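Local structure of 3-polyprenyl-4-hydroxybenzoate decarboxylase and related decarboxylases (Pelotomaculum thermopropionicum, 6H6X) at residues Gly128-Ala133 with Ile150-Val155; Leu117-His122 with Pro284-Ile289. The protein is the UbiD-class decarboxylase HmfF, a prenylated-FMN enzyme used to carboxylate 2-furoic acid to 2,5-furandicarboxylic acid. The protein carries 8 engineered substitutions. All blocks are in the same frame, centred on the assembly; numbering follows the deposited sequence.

The two contacts illustrate how a cofactor pocket can be built in layers. Contact 1 is a piece of the hairpin that meets prenylated FMN directly; contact 2 lies beside it, with the centres of the two about 9 Å apart, and fastens the chain before that hairpin to the strand 286-287 region. Thr132 joins them: its OG1 lies 2.8 Å from Ile289 O and 3.0 Å from Thr288 OG1, both probable hydrogen bonds. Contact 2 reaches the pocket through Ile289, whose side chain comes within about 4 Å of the cofactor and about 5 Å of the Ile150 side chain (nearest atoms). All four segments belong to the Rift-related domain.

Contact 1: residues Gly128-Ala133 with Ile150-Val155; sequences GPYITA and IHRLQV. With 4LU (1-deoxy-5-O-phosphono-1-(3,3,4,5-tetramethyl-9,11-dioxo-2,3,8,9,10,11-hexahydro-7H-quinolino[1,8-fg]pteridin-12-ium-7-y l)-D-ribitol), chain I.
Tyr130 and Gln154 form a non-hydrogen-bonded pair in the antiparallel hairpin of strands 130-139 and 146-157, part of the Rift-related domain. Next to them Ile131 and Leu153 make the hydrogen-bonded pair, with Ile131 N to Leu153 O at 2.9 Å and the return bond from Leu153 N to Ile131 O. Val155 N donates to Pro129 O beyond the Tyr130-Gln154 pair.

The side chain of Gln154 can be followed along the tyrosine ring. CB sits over one face in a CH-pi contact, 4.0 Å from the centroid of the Tyr130 ring. CG, turned anti to the backbone N (chi1 -168°), carries the chain on above CZ, at 3.7 Å from Tyr130 CZ. CD then passes the phenol oxygen, and the amide plane ends 29° from that of the ring. At the tip, OE1 is close to the Tyr130 hydroxyl, but each has a polar partner elsewhere: OE1 accepts from Gly255 N and Tyr130 OH bonds to Glu254.

Arg152 flanks the same ring. With CG placed between its backbone N and carbonyl carbon (chi1 75°), that methylene lies 3.8 Å from Tyr130 CE2 while the extended chain carries the guanidinium to salt bridges with Glu254 and Glu259.

Toward the cofactor the strands part, and a water bridges the gap by donating to Ile131 O and to His151 O. Here the backbone of 150-155 turns to prenylated FMN: Ile150 N donates to the ribityl O2', and Ile150 CG2 packs on the dimethyl-bearing ring at 3.7 Å from C7. The other end of the ring system is read by the main chain, Arg152 N donating almost straight to the cofactor's O4 at 2.9 Å.

Contact 2: residues Leu117-His122 with Pro284-Ile289; sequences LPIPTH and PVYHTI
Thr288 OG1 has two polar partners: His122 NE2 at 2.8 Å, in a bond whose donor may be either atom, and, probably, the hydroxyl of Thr132. The bond to His122 closes a contact in which the irregular, proline-rich segment 117-122, with an inverse gamma turn centred on Pro118, packs on the short strand 286-287, the outermost strand, within this chain, of a mixed sheet. The threonine oxygen meets the imidazole at its edge, near the ring plane, while Pro120 CB lies over one face of that ring, offset toward the rim. The two segments run nearly parallel, 20° apart, yet they meet through side chains and not as paired strands; the backbone of Tyr286 bonds to that of Pro55 and Val57.

The Tyr286 side chain carries most of the apolar contact. Its CG stands anti to the backbone N (chi1 -177°), which sends the ring under the gamma turn, itself closed by a weak bond from Ile119 N to Leu117 O. The proline ring rests on the root of the tyrosine, CG of Pro118 at 3.9 Å from Tyr286 CB, and Pro118 O lies above one ring face, offset toward the rim. Farther out, Pro120 CD touches Tyr286 CE1 at 3.9 Å. Both branches of Ile119 reach the phenol oxygen from the same side of the ring plane as Pro118 O, with CG1 and CG2 each 3.8 Å from Tyr286 OH.

Contact 1: residues Gly128-Ala133 with Ile150-Val155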
ATOM      1  N   GLY B 128     -16.159 -26.070  12.171  1.00 70.09           N
ATOM      2  CA  GLY B 128     -15.434 -27.318  12.003  1.00 65.33           C
ATOM      3  C   GLY B 128     -14.679 -27.287  10.673  1.00 65.41           C
ATOM      4  O   GLY B 128     -14.432 -26.214  10.122  1.00 54.70           O
ATOM      5  N   PRO B 129     -14.327 -28.458  10.136  1.00 63.73           N
ATOM      6  CA  PRO B 129     -13.671 -28.513   8.836  1.00 56.99           C
ATOM      7  C   PRO B 129     -14.609 -28.051   7.716  1.00 54.81           C
ATOM      8  O   PRO B 129     -15.808 -28.316   7.771  1.00 46.34           O
ATOM      9  CB  PRO B 129     -13.345 -29.980   8.675  1.00 65.40           C
ATOM     10  CG  PRO B 129     -13.420 -30.571  10.053  1.00 66.72           C
ATOM     11  CD  PRO B 129     -14.535 -29.803  10.694  1.00 67.09           C
ATOM     12  N   TYR B 130     -14.066 -27.310   6.748  1.00 49.49           N
ATOM     13  CA  TYR B 130     -14.842 -26.816   5.612  1.00 44.18           C
ATOM     14  C   TYR B 130     -14.188 -27.158   4.310  1.00 42.53           C
ATOM     15  O   TYR B 130     -12.975 -27.037   4.173  1.00 43.50           O
ATOM     16  CB  TYR B 130     -14.983 -25.303   5.671  1.00 46.57           C
ATOM     17  CG  TYR B 130     -16.214 -24.840   6.392  1.00 43.89           C
ATOM     18  CD1 TYR B 130     -16.230 -24.739   7.754  1.00 49.61           C
ATOM     19  CD2 TYR B 130     -17.347 -24.461   5.698  1.00 48.78           C
ATOM     20  CE1 TYR B 130     -17.353 -24.300   8.435  1.00 49.98           C
ATOM     21  CE2 TYR B 130     -18.464 -24.027   6.357  1.00 50.60           C
ATOM     22  CZ  TYR B 130     -18.444 -23.957   7.747  1.00 52.00           C
ATOM     23  OH  TYR B 130     -19.522 -23.516   8.444  1.00 55.19           O
ATOM     24  N   ILE B 131     -15.008 -27.580   3.357  1.00 42.46           N
ATOM     25  CA  ILE B 131     -14.589 -27.751   1.957  1.00 43.49           C
ATOM     26  C   ILE B 131     -14.818 -26.391   1.319  1.00 37.52           C
ATOM     27  O   ILE B 131     -15.942 -25.925   1.297  1.00 37.35           O
ATOM     28  CB  ILE B 131     -15.440 -28.833   1.248  1.00 44.31           C
ATOM     29  CG1 ILE B 131     -15.241 -30.191   1.952  1.00 45.73           C
ATOM     30  CG2 ILE B 131     -15.094 -28.930  -0.228  1.00 42.03           C
ATOM     31  CD1 ILE B 131     -16.112 -31.285   1.394  1.00 45.84           C
ATOM     32  N   THR B 132     -13.748 -25.765   0.830  1.00 36.57           N
ATOM     33  CA  THR B 132     -13.805 -24.397   0.322  1.00 38.09           C
ATOM     34  C   THR B 132     -13.475 -24.259  -1.159  1.00 35.98           C
ATOM     35  O   THR B 132     -13.620 -23.176  -1.669  1.00 37.48           O
ATOM     36  CB  THR B 132     -12.845 -23.485   1.075  1.00 36.72           C
ATOM     37  OG1 THR B 132     -11.542 -24.066   1.047  1.00 37.07           O
ATOM     38  CG2 THR B 132     -13.276 -23.381   2.532  1.00 42.07           C
ATOM     39  N   ALA B 133     -13.033 -25.326  -1.825  1.00 35.56           N
ATOM     40  CA  ALA B 133     -12.615 -25.222  -3.214  1.00 35.83           C
ATOM     41  C   ALA B 133     -13.336 -26.144  -4.191  1.00 35.17           C
ATOM     42  O   ALA B 133     -12.806 -26.477  -5.248  1.00 44.99           O
ATOM     43  CB  ALA B 133     -11.125 -25.424  -3.314  1.00 33.27           C
ATOM     44  N   ILE B 150     -19.450 -21.998  -6.466  1.00 40.74           N
ATOM     45  CA  ILE B 150     -18.649 -22.486  -5.351  1.00 39.41           C
ATOM     46  C   ILE B 150     -19.344 -22.086  -4.058  1.00 40.14           C
ATOM     47  O   ILE B 150     -19.634 -20.907  -3.842  1.00 39.37           O
ATOM     48  CB  ILE B 150     -17.217 -21.902  -5.384  1.00 38.03           C
ATOM     49  CG1 ILE B 150     -16.478 -22.434  -6.600  1.00 40.61           C
ATOM     50  CG2 ILE B 150     -16.449 -22.257  -4.090  1.00 38.43           C
ATOM     51  CD1 ILE B 150     -15.041 -21.934  -6.703  1.00 41.59           C
ATOM     52  N   HIS B 151     -19.550 -23.067  -3.194  1.00 41.89           N
ATOM     53  CA  HIS B 151     -20.222 -22.899  -1.876  1.00 41.31           C
ATOM     54  C   HIS B 151     -19.346 -23.517  -0.810  1.00 43.88           C
ATOM     55  O   HIS B 151     -18.714 -24.572  -1.032  1.00 43.59           O
ATOM     56  CB  HIS B 151     -21.612 -23.571  -1.884  1.00 39.60           C
ATOM     57  CG  HIS B 151     -22.480 -23.061  -2.983  1.00 40.95           C
ATOM     58  ND1 HIS B 151     -23.371 -22.030  -2.807  1.00 47.80           N
ATOM     59  CD2 HIS B 151     -22.491 -23.343  -4.307  1.00 43.08           C
ATOM     60  CE1 HIS B 151     -23.926 -21.724  -3.970  1.00 46.76           C
ATOM     61  NE2 HIS B 151     -23.398 -22.499  -4.899  1.00 46.42           N
ATOM     62  N   ARG B 152     -19.250 -22.847   0.339  1.00 45.03           N
ATOM     63  CA  ARG B 152     -18.639 -23.476   1.493  1.00 47.20           C
ATOM     64  C   ARG B 152     -19.512 -24.652   1.946  1.00 42.62           C
ATOM     65  O   ARG B 152     -20.736 -24.579   1.904  1.00 39.05           O
ATOM     66  CB  ARG B 152     -18.402 -22.476   2.606  1.00 51.01           C
ATOM     67  CG  ARG B 152     -19.638 -22.059   3.367  1.00 53.39           C
ATOM     68  CD  ARG B 152     -19.317 -20.934   4.332  1.00 59.34           C
ATOM     69  NE  ARG B 152     -20.427 -20.716   5.256  1.00 61.48           N
ATOM     70  CZ  ARG B 152     -20.835 -19.546   5.755  1.00 60.27           C
ATOM     71  NH1 ARG B 152     -20.256 -18.378   5.432  1.00 58.93           N
ATOM     72  NH2 ARG B 152     -21.867 -19.546   6.585  1.00 57.80           N
ATOM     73  N   LEU B 153     -18.860 -25.746   2.306  1.00 40.45           N
ATOM     74  CA  LEU B 153     -19.533 -26.939   2.747  1.00 44.83           C
ATOM     75  C   LEU B 153     -18.950 -27.339   4.111  1.00 46.38           C
ATOM     76  O   LEU B 153     -17.757 -27.601   4.245  1.00 46.57           O
ATOM     77  CB  LEU B 153     -19.312 -28.044   1.727  1.00 47.76           C
ATOM     78  CG  LEU B 153     -19.844 -27.680   0.356  1.00 46.46           C
ATOM     79  CD1 LEU B 153     -19.060 -28.343  -0.728  1.00 53.91           C
ATOM     80  CD2 LEU B 153     -21.293 -28.067   0.273  1.00 52.44           C
ATOM     81  N   GLN B 154     -19.779 -27.307   5.144  1.00 52.89           N
ATOM     82  CA  GLN B 154     -19.357 -27.720   6.476  1.00 55.38           C
ATOM     83  C   GLN B 154     -19.453 -29.237   6.560  1.00 52.46           C
ATOM     84  O   GLN B 154     -20.484 -29.817   6.242  1.00 59.55           O
ATOM     85  CB  GLN B 154     -20.242 -27.080   7.566  1.00 66.36           C
ATOM     86  CG  GLN B 154     -19.666 -27.254   8.986  1.00 62.26           C
ATOM     87  CD  GLN B 154     -20.569 -26.739  10.079  1.00 61.76           C
ATOM     88  OE1 GLN B 154     -21.404 -25.850   9.864  1.00 59.01           O
ATOM     89  NE2 GLN B 154     -20.386 -27.291  11.280  1.00 71.03           N
ATOM     90  N   VAL B 155     -18.389 -29.886   6.986  1.00 55.40           N
ATOM     91  CA  VAL B 155     -18.435 -31.322   7.201  1.00 58.76           C
ATOM     92  C   VAL B 155     -19.135 -31.544   8.538  1.00 60.45           C
ATOM     93  O   VAL B 155     -18.596 -31.205   9.578  1.00 65.92           O
ATOM     94  CB  VAL B 155     -17.033 -31.926   7.207  1.00 57.39           C
ATOM     95  CG1 VAL B 155     -17.086 -33.451   7.376  1.00 57.93           C
ATOM     96  CG2 VAL B 155     -16.322 -31.553   5.929  1.00 61.44           C
TER
HETATM   97  C9  4LU I 503     -16.937 -18.204  -4.125  1.00 56.45           C
HETATM   98  C8  4LU I 503     -15.577 -18.580  -3.910  1.00 49.77           C
HETATM   99  C7  4LU I 503     -15.124 -19.103  -2.694  1.00 47.98           C
HETATM  100  C10 4LU I 503     -20.273 -18.328  -2.395  1.00 57.01           C
HETATM  101  C6  4LU I 503     -16.065 -19.034  -1.504  1.00 50.55           C
HETATM  102  N3  4LU I 503     -22.242 -19.593  -0.875  1.00 57.60           N
HETATM  103  C2  4LU I 503     -22.581 -18.926  -2.024  1.00 58.97           C
HETATM  104  C13 4LU I 503     -14.389 -19.787   0.507  1.00 50.40           C
HETATM  105  C5  4LU I 503     -15.771 -19.587  -0.080  1.00 51.50           C
HETATM  106  C1  4LU I 503     -18.026 -18.856   0.582  1.00 53.93           C
HETATM  107  O2  4LU I 503     -23.795 -18.895  -2.396  1.00 59.62           O
HETATM  108  N1  4LU I 503     -21.612 -18.318  -2.772  1.00 56.51           N
HETATM  109  C4  4LU I 503     -20.956 -19.666  -0.418  1.00 57.66           C
HETATM  110  O4  4LU I 503     -20.686 -20.303   0.632  1.00 55.60           O
HETATM  111  C4A 4LU I 503     -19.870 -18.989  -1.211  1.00 55.83           C
HETATM  112  N5  4LU I 503     -18.488 -19.044  -0.833  1.00 55.88           N
HETATM  113  C3  4LU I 503     -16.893 -19.509   0.898  1.00 56.76           C
HETATM  114  C12 4LU I 503     -16.028 -21.099  -0.346  1.00 54.10           C
HETATM  115  C5A 4LU I 503     -17.481 -18.804  -1.808  1.00 50.93           C
HETATM  116  C7M 4LU I 503     -13.656 -19.482  -2.509  1.00 53.52           C
HETATM  117  C8M 4LU I 503     -14.682 -18.436  -5.111  1.00 52.53           C
HETATM  118  C9A 4LU I 503     -17.923 -18.247  -3.117  1.00 52.64           C
HETATM  119  N10 4LU I 503     -19.271 -17.728  -3.201  1.00 50.44           N
HETATM  120  C1' 4LU I 503     -19.734 -17.003  -4.383  1.00 54.91           C
HETATM  121  C2' 4LU I 503     -20.321 -17.835  -5.547  1.00 56.20           C
HETATM  122  O2' 4LU I 503     -19.558 -19.004  -5.858  1.00 55.03           O
HETATM  123  C3' 4LU I 503     -20.328 -16.952  -6.785  1.00 57.27           C
HETATM  124  O3' 4LU I 503     -20.928 -15.694  -6.469  1.00 54.84           O
HETATM  125  C4' 4LU I 503     -21.011 -17.633  -7.975  1.00 58.26           C
HETATM  126  O4' 4LU I 503     -20.662 -17.060  -9.271  1.00 47.19           O
HETATM  127  C5' 4LU I 503     -22.530 -17.667  -7.923  1.00 58.22           C
HETATM  128  O5' 4LU I 503     -22.819 -18.353  -9.160  1.00 62.64           O
HETATM  129  P   4LU I 503     -24.277 -18.319  -9.878  1.00 61.63           P
HETATM  130  O2P 4LU I 503     -24.235 -19.344 -11.026  1.00 59.05           O
HETATM  131  O3P 4LU I 503     -25.290 -18.788  -8.793  1.00 50.87           O
HETATM  132  O1P 4LU I 503     -24.417 -16.880 -10.380  1.00 60.88           O
HETATM  133  O   HOH W   1     -16.378 -25.663  -1.576  1.00 41.41           O

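Contact 2: residues Leu117-His122 with Pro284-Ile289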
ATOM      1  N   LEU B 117     -10.328 -37.627   3.566  1.00 58.71           N
ATOM      2  CA  LEU B 117      -9.814 -36.375   3.012  1.00 58.68           C
ATOM      3  C   LEU B 117      -9.355 -35.408   4.095  1.00 55.00           C
ATOM      4  O   LEU B 117     -10.045 -35.193   5.119  1.00 53.26           O
ATOM      5  CB  LEU B 117     -10.890 -35.704   2.191  1.00 63.10           C
ATOM      6  CG  LEU B 117     -11.462 -36.520   1.023  1.00 60.44           C
ATOM      7  CD1 LEU B 117     -12.538 -35.704   0.339  1.00 59.05           C
ATOM      8  CD2 LEU B 117     -10.375 -36.950   0.040  1.00 57.18           C
ATOM      9  N   PRO B 118      -8.196 -34.799   3.868  1.00 46.07           N
ATOM     10  CA  PRO B 118      -7.621 -33.868   4.818  1.00 47.95           C
ATOM     11  C   PRO B 118      -8.307 -32.484   4.738  1.00 43.87           C
ATOM     12  O   PRO B 118      -7.696 -31.529   4.364  1.00 48.90           O
ATOM     13  CB  PRO B 118      -6.172 -33.796   4.361  1.00 50.21           C
ATOM     14  CG  PRO B 118      -6.267 -33.954   2.866  1.00 49.12           C
ATOM     15  CD  PRO B 118      -7.347 -34.968   2.676  1.00 49.92           C
ATOM     16  N   ILE B 119      -9.559 -32.411   5.140  1.00 41.64           N
ATOM     17  CA  ILE B 119     -10.320 -31.213   5.002  1.00 48.91           C
ATOM     18  C   ILE B 119      -9.922 -30.320   6.162  1.00 55.07           C
ATOM     19  O   ILE B 119     -10.195 -30.667   7.302  1.00 51.15           O
ATOM     20  CB  ILE B 119     -11.819 -31.497   5.009  1.00 50.04           C
ATOM     21  CG1 ILE B 119     -12.155 -32.425   3.848  1.00 49.36           C
ATOM     22  CG2 ILE B 119     -12.633 -30.209   4.934  1.00 51.70           C
ATOM     23  CD1 ILE B 119     -13.512 -33.020   3.923  1.00 51.02           C
ATOM     24  N   PRO B 120      -9.337 -29.133   5.872  1.00 56.04           N
ATOM     25  CA  PRO B 120      -8.833 -28.260   6.929  1.00 48.75           C
ATOM     26  C   PRO B 120      -9.871 -27.550   7.736  1.00 45.10           C
ATOM     27  O   PRO B 120     -11.009 -27.387   7.295  1.00 52.43           O
ATOM     28  CB  PRO B 120      -8.015 -27.205   6.159  1.00 51.52           C
ATOM     29  CG  PRO B 120      -7.851 -27.740   4.764  1.00 52.68           C
ATOM     30  CD  PRO B 120      -9.101 -28.525   4.548  1.00 54.65           C
ATOM     31  N   THR B 121      -9.452 -27.100   8.911  1.00 53.58           N
ATOM     32  CA  THR B 121     -10.189 -26.113   9.714  1.00 53.81           C
ATOM     33  C   THR B 121      -9.384 -24.825   9.584  1.00 50.05           C
ATOM     34  O   THR B 121      -8.159 -24.814   9.808  1.00 45.62           O
ATOM     35  CB  THR B 121     -10.324 -26.620  11.161  1.00 56.76           C
ATOM     36  OG1 THR B 121     -10.879 -27.942  11.122  1.00 62.53           O
ATOM     37  CG2 THR B 121     -11.241 -25.777  11.954  1.00 55.99           C
ATOM     38  N   HIS B 122     -10.018 -23.748   9.114  1.00 53.33           N
ATOM     39  CA  HIS B 122      -9.238 -22.616   8.612  1.00 50.45           C
ATOM     40  C   HIS B 122      -8.960 -21.510   9.674  1.00 50.82           C
ATOM     41  O   HIS B 122      -7.803 -21.180   9.946  1.00 51.55           O
ATOM     42  CB  HIS B 122      -9.902 -22.048   7.361  1.00 49.64           C
ATOM     43  CG  HIS B 122      -9.867 -22.980   6.197  1.00 50.26           C
ATOM     44  ND1 HIS B 122     -10.861 -23.903   5.948  1.00 48.55           N
ATOM     45  CD2 HIS B 122      -8.929 -23.167   5.240  1.00 45.92           C
ATOM     46  CE1 HIS B 122     -10.539 -24.607   4.874  1.00 51.18           C
ATOM     47  NE2 HIS B 122      -9.372 -24.183   4.429  1.00 45.73           N
ATOM     48  N   PRO B 284      -4.898 -38.910  -4.775  1.00 49.94           N
ATOM     49  CA  PRO B 284      -5.347 -37.552  -5.123  1.00 49.76           C
ATOM     50  C   PRO B 284      -4.628 -36.428  -4.362  1.00 60.55           C
ATOM     51  O   PRO B 284      -4.060 -36.651  -3.291  1.00 65.24           O
ATOM     52  CB  PRO B 284      -6.806 -37.577  -4.720  1.00 45.12           C
ATOM     53  CG  PRO B 284      -6.887 -38.519  -3.590  1.00 48.86           C
ATOM     54  CD  PRO B 284      -5.807 -39.563  -3.818  1.00 46.15           C
ATOM     55  N   VAL B 285      -4.670 -35.223  -4.920  1.00 56.57           N
ATOM     56  CA  VAL B 285      -4.277 -33.992  -4.224  1.00 52.74           C
ATOM     57  C   VAL B 285      -5.525 -33.226  -3.825  1.00 49.09           C
ATOM     58  O   VAL B 285      -6.350 -32.949  -4.663  1.00 52.30           O
ATOM     59  CB  VAL B 285      -3.425 -33.095  -5.109  1.00 54.43           C
ATOM     60  CG1 VAL B 285      -2.796 -31.999  -4.293  1.00 56.78           C
ATOM     61  CG2 VAL B 285      -2.347 -33.915  -5.791  1.00 57.28           C
ATOM     62  N   TYR B 286      -5.649 -32.885  -2.543  1.00 43.52           N
ATOM     63  CA  TYR B 286      -6.759 -32.118  -2.054  1.00 44.75           C
ATOM     64  C   TYR B 286      -6.403 -30.597  -2.144  1.00 46.54           C
ATOM     65  O   TYR B 286      -5.345 -30.191  -1.682  1.00 46.32           O
ATOM     66  CB  TYR B 286      -7.111 -32.523  -0.649  1.00 39.45           C
ATOM     67  CG  TYR B 286      -8.324 -31.778  -0.108  1.00 43.32           C
ATOM     68  CD1 TYR B 286      -8.192 -30.506   0.465  1.00 47.78           C
ATOM     69  CD2 TYR B 286      -9.608 -32.307  -0.195  1.00 40.25           C
ATOM     70  CE1 TYR B 286      -9.294 -29.809   0.917  1.00 38.04           C
ATOM     71  CE2 TYR B 286     -10.706 -31.601   0.279  1.00 39.68           C
ATOM     72  CZ  TYR B 286     -10.520 -30.352   0.821  1.00 40.08           C
ATOM     73  OH  TYR B 286     -11.612 -29.648   1.295  1.00 49.08           O
ATOM     74  N   HIS B 287      -7.296 -29.791  -2.713  1.00 40.04           N
ATOM     75  CA  HIS B 287      -7.077 -28.334  -2.868  1.00 40.53           C
ATOM     76  C   HIS B 287      -7.977 -27.600  -1.865  1.00 42.31           C
ATOM     77  O   HIS B 287      -9.180 -27.881  -1.743  1.00 38.98           O
ATOM     78  CB  HIS B 287      -7.393 -27.927  -4.280  1.00 39.88           C
ATOM     79  CG  HIS B 287      -7.355 -26.461  -4.522  1.00 39.01           C
ATOM     80  ND1 HIS B 287      -8.187 -25.854  -5.424  1.00 37.87           N
ATOM     81  CD2 HIS B 287      -6.584 -25.486  -4.004  1.00 36.36           C
ATOM     82  CE1 HIS B 287      -7.890 -24.571  -5.493  1.00 37.60           C
ATOM     83  NE2 HIS B 287      -6.921 -24.326  -4.640  1.00 34.91           N
ATOM     84  N   THR B 288      -7.380 -26.703  -1.079  1.00 39.27           N
ATOM     85  CA  THR B 288      -8.195 -25.827  -0.259  1.00 40.89           C
ATOM     86  C   THR B 288      -7.935 -24.369  -0.620  1.00 34.01           C
ATOM     87  O   THR B 288      -6.832 -24.028  -1.069  1.00 29.98           O
ATOM     88  CB  THR B 288      -7.983 -26.086   1.231  1.00 42.16           C
ATOM     89  OG1 THR B 288      -9.075 -25.491   1.928  1.00 41.13           O
ATOM     90  CG2 THR B 288      -6.626 -25.543   1.744  1.00 39.64           C
ATOM     91  N   ILE B 289      -8.965 -23.545  -0.469  1.00 29.24           N
ATOM     92  CA  ILE B 289      -8.810 -22.100  -0.654  1.00 33.40           C
ATOM     93  C   ILE B 289      -8.959 -21.511   0.731  1.00 35.05           C
ATOM     94  O   ILE B 289      -9.955 -21.748   1.409  1.00 37.15           O
ATOM     95  CB  ILE B 289      -9.867 -21.550  -1.617  1.00 35.17           C
ATOM     96  CG1 ILE B 289      -9.520 -21.939  -3.074  1.00 35.10           C
ATOM     97  CG2 ILE B 289      -9.968 -20.050  -1.517  1.00 32.49           C
ATOM     98  CD1 ILE B 289     -10.732 -21.802  -4.016  1.00 31.85           C
TER